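Local coordinates for protein halohydrin dehalogenase (Rhizobium radiobacter, PDB 4IY1) that catalyses the dehalogenation of vicinal halohydrins to epoxides with release of halide, and probably also the ring opening of epoxides by nucleophiles such as cyanide, at residues B[102-107]-B[147-152]; B[170-175]-B[234-239]. The protein carries 37 engineered substitutions. All blocks are in the same frame, centred on the assembly; numbering follows the deposited sequence.

In the fold
Both contacts belong to one Rossmann-type domain, a parallel sheet in the strand order 3-2-1-4-5-6-7 flanked by helices. Contact 1 pairs helices 94-122 and 143-163, which lead into strands 126-130 and 170-175 of the sheet; contact 2 joins strand 170-175 to the last strand, 236-239. They follow in series, contact 1 closing before contact 2 opens, and helix 143-163 with the strand after it ties them together. Their centres are about 14 Å apart and their nearest atoms about 5 Å, without touching. Each also meets another subunit, contact 1 the second and contact 2 the third, so two neighbouring layers of one fold serve two different interfaces of the tetramer.

Contact 1: residues B[102-107]-B[147-152]; sequences EALQIK and SARAGA. Engineered in segment 102-107: K107 (natural residue Arg).
The helix pair that short-chain dehydrogenases use to form dimers is joined here by L104 and Q105 of helix 94-122, packed against A148, R149, G151 and A152 of helix 143-163. Over segments 102-107 and 147-152 the axes run nearly parallel, 16° apart and 8.1 Å at closest approach, and no direct hydrogen bond links the segments. L104 does most of the apolar work. Its CB lies 4.0 Å from A148 CB, while its methyls reach the arginine: L104 CD2 sits over the centre of one face of the R149 guanidinium, 3.6 Å from CZ, and L104 CD1 is 3.6 Å from R149 NE. R149 starts away from the other helix but bends back at chi2 (-71°), which brings its flat end under the leucine. A water ties the same two residues together, donating to L104 O at 2.8 Å and accepting from R149 NH1 at 3.0 Å. Further partners of the guanidinium, Y145 OH and D80 O, both take bonds from NH2. One turn on, A152 CB touches L104 O at 3.5 Å.

Q105 runs extended beyond CG across the backbone of the second helix, its CD 3.8 Å from G151 CA, where the absent side chain leaves room for the amide. The amide end turns to the second subunit, bonding Q105 and Y97 there. Y145 and R149 have the Tyr-x-x-x-Arg spacing of halohydrin dehalogenases, in keeping with an active-site helix, and with their copies in the second subunit the two helices form the four-helix bundle typical of this superfamily.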
# COMPACT_ATOMS: atom_id res chain seq x y z
N GLU B 102 4.92 -23.99 1.99
CA GLU B 102 5.82 -24.78 1.17
C GLU B 102 5.57 -24.56 -0.33
O GLU B 102 6.49 -24.19 -1.06
CB GLU B 102 5.77 -26.27 1.56
CG GLU B 102 6.91 -27.07 0.94
CD GLU B 102 8.28 -26.68 1.50
OE1 GLU B 102 8.35 -26.26 2.68
OE2 GLU B 102 9.29 -26.77 0.77
N ALA B 103 4.31 -24.69 -0.77
CA ALA B 103 3.99 -24.57 -2.22
C ALA B 103 4.13 -23.14 -2.75
O ALA B 103 4.58 -22.92 -3.88
CB ALA B 103 2.59 -25.14 -2.54
N LEU B 104 3.70 -22.14 -1.96
CA LEU B 104 3.52 -20.79 -2.53
C LEU B 104 4.69 -19.86 -2.22
O LEU B 104 4.87 -18.85 -2.89
CB LEU B 104 2.21 -20.15 -2.04
CG LEU B 104 0.95 -20.93 -2.47
CD1 LEU B 104 -0.31 -20.19 -2.06
CD2 LEU B 104 0.98 -21.18 -3.99
N GLN B 105 5.48 -20.22 -1.22
CA GLN B 105 6.46 -19.28 -0.65
C GLN B 105 7.85 -19.85 -0.63
O GLN B 105 8.80 -19.22 -1.13
CB GLN B 105 6.03 -18.89 0.76
CG GLN B 105 6.25 -17.45 1.12
CD GLN B 105 5.84 -17.17 2.56
OE1 GLN B 105 4.77 -17.58 2.98
NE2 GLN B 105 6.70 -16.49 3.33
N ILE B 106 8.00 -21.04 -0.05
CA ILE B 106 9.35 -21.71 -0.04
C ILE B 106 9.79 -22.03 -1.47
O ILE B 106 10.98 -21.88 -1.84
CB ILE B 106 9.35 -23.01 0.79
CG1 ILE B 106 8.76 -22.79 2.19
CG2 ILE B 106 10.73 -23.60 0.85
CD1 ILE B 106 9.46 -21.74 3.04
N LYS B 107 8.82 -22.35 -2.31
CA LYS B 107 9.12 -22.77 -3.68
C LYS B 107 9.77 -21.66 -4.48
O LYS B 107 10.83 -21.86 -5.07
CB LYS B 107 7.85 -23.34 -4.38
CG LYS B 107 8.04 -23.73 -5.84
CD LYS B 107 8.94 -24.96 -5.99
CE LYS B 107 8.30 -26.20 -5.38
NZ LYS B 107 9.33 -27.25 -5.25
N SER B 147 -2.01 -15.12 2.89
CA SER B 147 -0.79 -14.77 3.61
C SER B 147 0.48 -15.33 2.99
O SER B 147 1.46 -14.62 2.83
CB SER B 147 -0.91 -15.09 5.10
OG SER B 147 -0.55 -16.41 5.36
N ALA B 148 0.42 -16.57 2.50
CA ALA B 148 1.55 -17.13 1.74
C ALA B 148 1.82 -16.42 0.43
O ALA B 148 2.99 -16.19 0.04
CB ALA B 148 1.35 -18.63 1.51
N ARG B 149 0.75 -15.97 -0.23
CA ARG B 149 0.96 -15.22 -1.45
C ARG B 149 1.60 -13.85 -1.13
O ARG B 149 2.30 -13.30 -1.97
CB ARG B 149 -0.37 -15.03 -2.23
CG ARG B 149 -0.96 -16.32 -2.80
CD ARG B 149 -0.11 -16.85 -3.98
NE ARG B 149 -0.81 -17.85 -4.76
CZ ARG B 149 -0.32 -18.43 -5.86
NH1 ARG B 149 0.96 -18.28 -6.17
NH2 ARG B 149 -1.09 -19.23 -6.61
N ALA B 150 1.20 -13.24 -0.02
CA ALA B 150 1.75 -11.92 0.38
C ALA B 150 3.25 -12.09 0.74
O ALA B 150 4.10 -11.26 0.37
CB ALA B 150 0.99 -11.39 1.59
N GLY B 151 3.55 -13.23 1.35
CA GLY B 151 4.95 -13.65 1.57
C GLY B 151 5.76 -13.66 0.29
O GLY B 151 6.85 -13.09 0.22
N ALA B 152 5.17 -14.20 -0.77
CA ALA B 152 5.91 -14.36 -2.04
C ALA B 152 6.08 -13.05 -2.78
O ALA B 152 7.15 -12.78 -3.35
CB ALA B 152 5.26 -15.40 -2.92
O HOH W 1 3.40 -17.43 -4.73

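Contact 2: residues B[170-175]-B[234-239]; sequences VFAIAP and GQVFWL. Engineered in segment 170-175: A174 (natural residue Gly).
A172 and A174 hold strand 170-175 to Q235, F237 and L239 in parallel pairing. A172 N bonds Q235 O, A172 O takes F237 N at 2.8 Å, and A174 N gives a 2.7 Å bond to F237 O. Before the strand proper, G234 N reaches V170 O at 2.6 Å; at the far end of the pairing the bond from L239 N to A174 O is weak.

The tight side carries F171, I173, F237 and L239 and faces helix 214-225. The rings of F171 and F237 cross at 54°, with F171 CD2 3.6 Å from F237 CE2 and near the plane of the F237 ring. With CG beside its own N (chi1 -61°), F237 brings CD2 to 3.3 Å from A172 O, again at the ring edge, while the CG of Q235 lies over one face. Further along, I173 CG2 meets L239 CD1 with the two side chains pointing the same way.

The other side is sparser. The engineered A174 offers just a methyl, its CB 4.0 Å from V236 CG1 and also above the rim of the W238 ring, and W238 is the exposed residue of the contact. Along the outer edge of the last strand, Q235 OE1 accepts from W238 N of the third subunit, and F237 also packs on F237 of that subunit. This is the last strand of a Rossmann sheet, whose edge helps build a subunit interface as in many tetrameric short-chain dehydrogenases.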
# COMPACT_ATOMS: atom_id res chain seq x y z
N VAL B 170 13.65 -7.84 -10.37
CA VAL B 170 12.77 -8.87 -9.78
C VAL B 170 11.33 -8.31 -9.66
O VAL B 170 11.17 -7.15 -9.33
CB VAL B 170 13.29 -9.30 -8.39
CG1 VAL B 170 12.46 -10.42 -7.81
CG2 VAL B 170 14.79 -9.74 -8.44
N PHE B 171 10.33 -9.11 -10.01
CA PHE B 171 8.94 -8.63 -10.17
C PHE B 171 8.03 -9.68 -9.57
O PHE B 171 8.33 -10.88 -9.65
CB PHE B 171 8.55 -8.52 -11.65
CG PHE B 171 9.40 -7.59 -12.43
CD1 PHE B 171 10.30 -8.06 -13.35
CD2 PHE B 171 9.25 -6.20 -12.27
CE1 PHE B 171 11.06 -7.19 -14.11
CE2 PHE B 171 10.04 -5.33 -12.99
CZ PHE B 171 10.93 -5.81 -13.91
N ALA B 172 6.87 -9.26 -9.05
CA ALA B 172 5.76 -10.20 -8.79
C ALA B 172 4.51 -9.84 -9.62
O ALA B 172 4.19 -8.66 -9.79
CB ALA B 172 5.40 -10.25 -7.31
N ILE B 173 3.81 -10.84 -10.13
CA ILE B 173 2.55 -10.58 -10.83
C ILE B 173 1.43 -11.19 -10.02
O ILE B 173 1.41 -12.39 -9.80
CB ILE B 173 2.53 -11.18 -12.26
CG1 ILE B 173 3.50 -10.43 -13.17
CG2 ILE B 173 1.11 -11.07 -12.85
CD1 ILE B 173 3.76 -11.17 -14.49
N ALA B 174 0.51 -10.35 -9.56
CA ALA B 174 -0.49 -10.78 -8.61
C ALA B 174 -1.87 -10.77 -9.31
O ALA B 174 -2.50 -9.74 -9.40
CB ALA B 174 -0.52 -9.81 -7.41
N PRO B 175 -2.28 -11.91 -9.86
CA PRO B 175 -3.48 -11.91 -10.70
C PRO B 175 -4.76 -12.16 -9.93
O PRO B 175 -4.74 -12.62 -8.78
CB PRO B 175 -3.23 -13.05 -11.71
CG PRO B 175 -1.85 -13.58 -11.39
CD PRO B 175 -1.52 -13.15 -10.01
N GLY B 234 11.02 -4.61 -8.67
CA GLY B 234 10.42 -4.52 -7.32
C GLY B 234 8.89 -4.30 -7.30
O GLY B 234 8.25 -4.61 -6.33
N GLN B 235 8.32 -3.94 -8.45
CA GLN B 235 6.87 -3.78 -8.61
C GLN B 235 6.14 -5.11 -8.47
O GLN B 235 6.57 -6.14 -8.99
CB GLN B 235 6.57 -3.21 -10.00
CG GLN B 235 5.10 -2.86 -10.27
CD GLN B 235 4.72 -1.50 -9.70
OE1 GLN B 235 5.44 -0.52 -9.88
NE2 GLN B 235 3.67 -1.48 -8.89
N VAL B 236 5.05 -5.05 -7.73
CA VAL B 236 4.00 -6.07 -7.74
C VAL B 236 2.88 -5.57 -8.67
O VAL B 236 2.32 -4.50 -8.45
CB VAL B 236 3.43 -6.23 -6.32
CG1 VAL B 236 2.39 -7.35 -6.28
CG2 VAL B 236 4.56 -6.51 -5.33
N PHE B 237 2.56 -6.33 -9.70
CA PHE B 237 1.57 -5.89 -10.69
C PHE B 237 0.25 -6.55 -10.36
O PHE B 237 0.21 -7.75 -10.16
CB PHE B 237 1.99 -6.34 -12.09
CG PHE B 237 3.30 -5.77 -12.53
CD1 PHE B 237 3.34 -4.60 -13.26
CD2 PHE B 237 4.49 -6.36 -12.13
CE1 PHE B 237 4.54 -4.10 -13.70
CE2 PHE B 237 5.69 -5.83 -12.52
CZ PHE B 237 5.73 -4.69 -13.29
N TRP B 238 -0.77 -5.74 -10.13
CA TRP B 238 -2.10 -6.23 -9.76
C TRP B 238 -2.93 -6.41 -11.01
O TRP B 238 -3.45 -5.43 -11.57
CB TRP B 238 -2.77 -5.27 -8.78
CG TRP B 238 -1.96 -5.02 -7.52
CD1 TRP B 238 -0.95 -4.05 -7.30
CD2 TRP B 238 -2.00 -5.81 -6.27
NE1 TRP B 238 -0.42 -4.16 -6.02
CE2 TRP B 238 -1.01 -5.19 -5.35
CE3 TRP B 238 -2.77 -6.87 -5.81
CZ2 TRP B 238 -0.81 -5.67 -4.06
CZ3 TRP B 238 -2.53 -7.37 -4.52
CH2 TRP B 238 -1.58 -6.77 -3.66
N LEU B 239 -2.79 -7.61 -11.59
CA LEU B 239 -3.44 -8.02 -12.86
C LEU B 239 -4.82 -8.56 -12.55
O LEU B 239 -5.03 -9.78 -12.50
CB LEU B 239 -2.65 -9.18 -13.48
CG LEU B 239 -2.17 -9.23 -14.93
CD1 LEU B 239 -1.87 -10.65 -15.39
CD2 LEU B 239 -3.02 -8.48 -15.93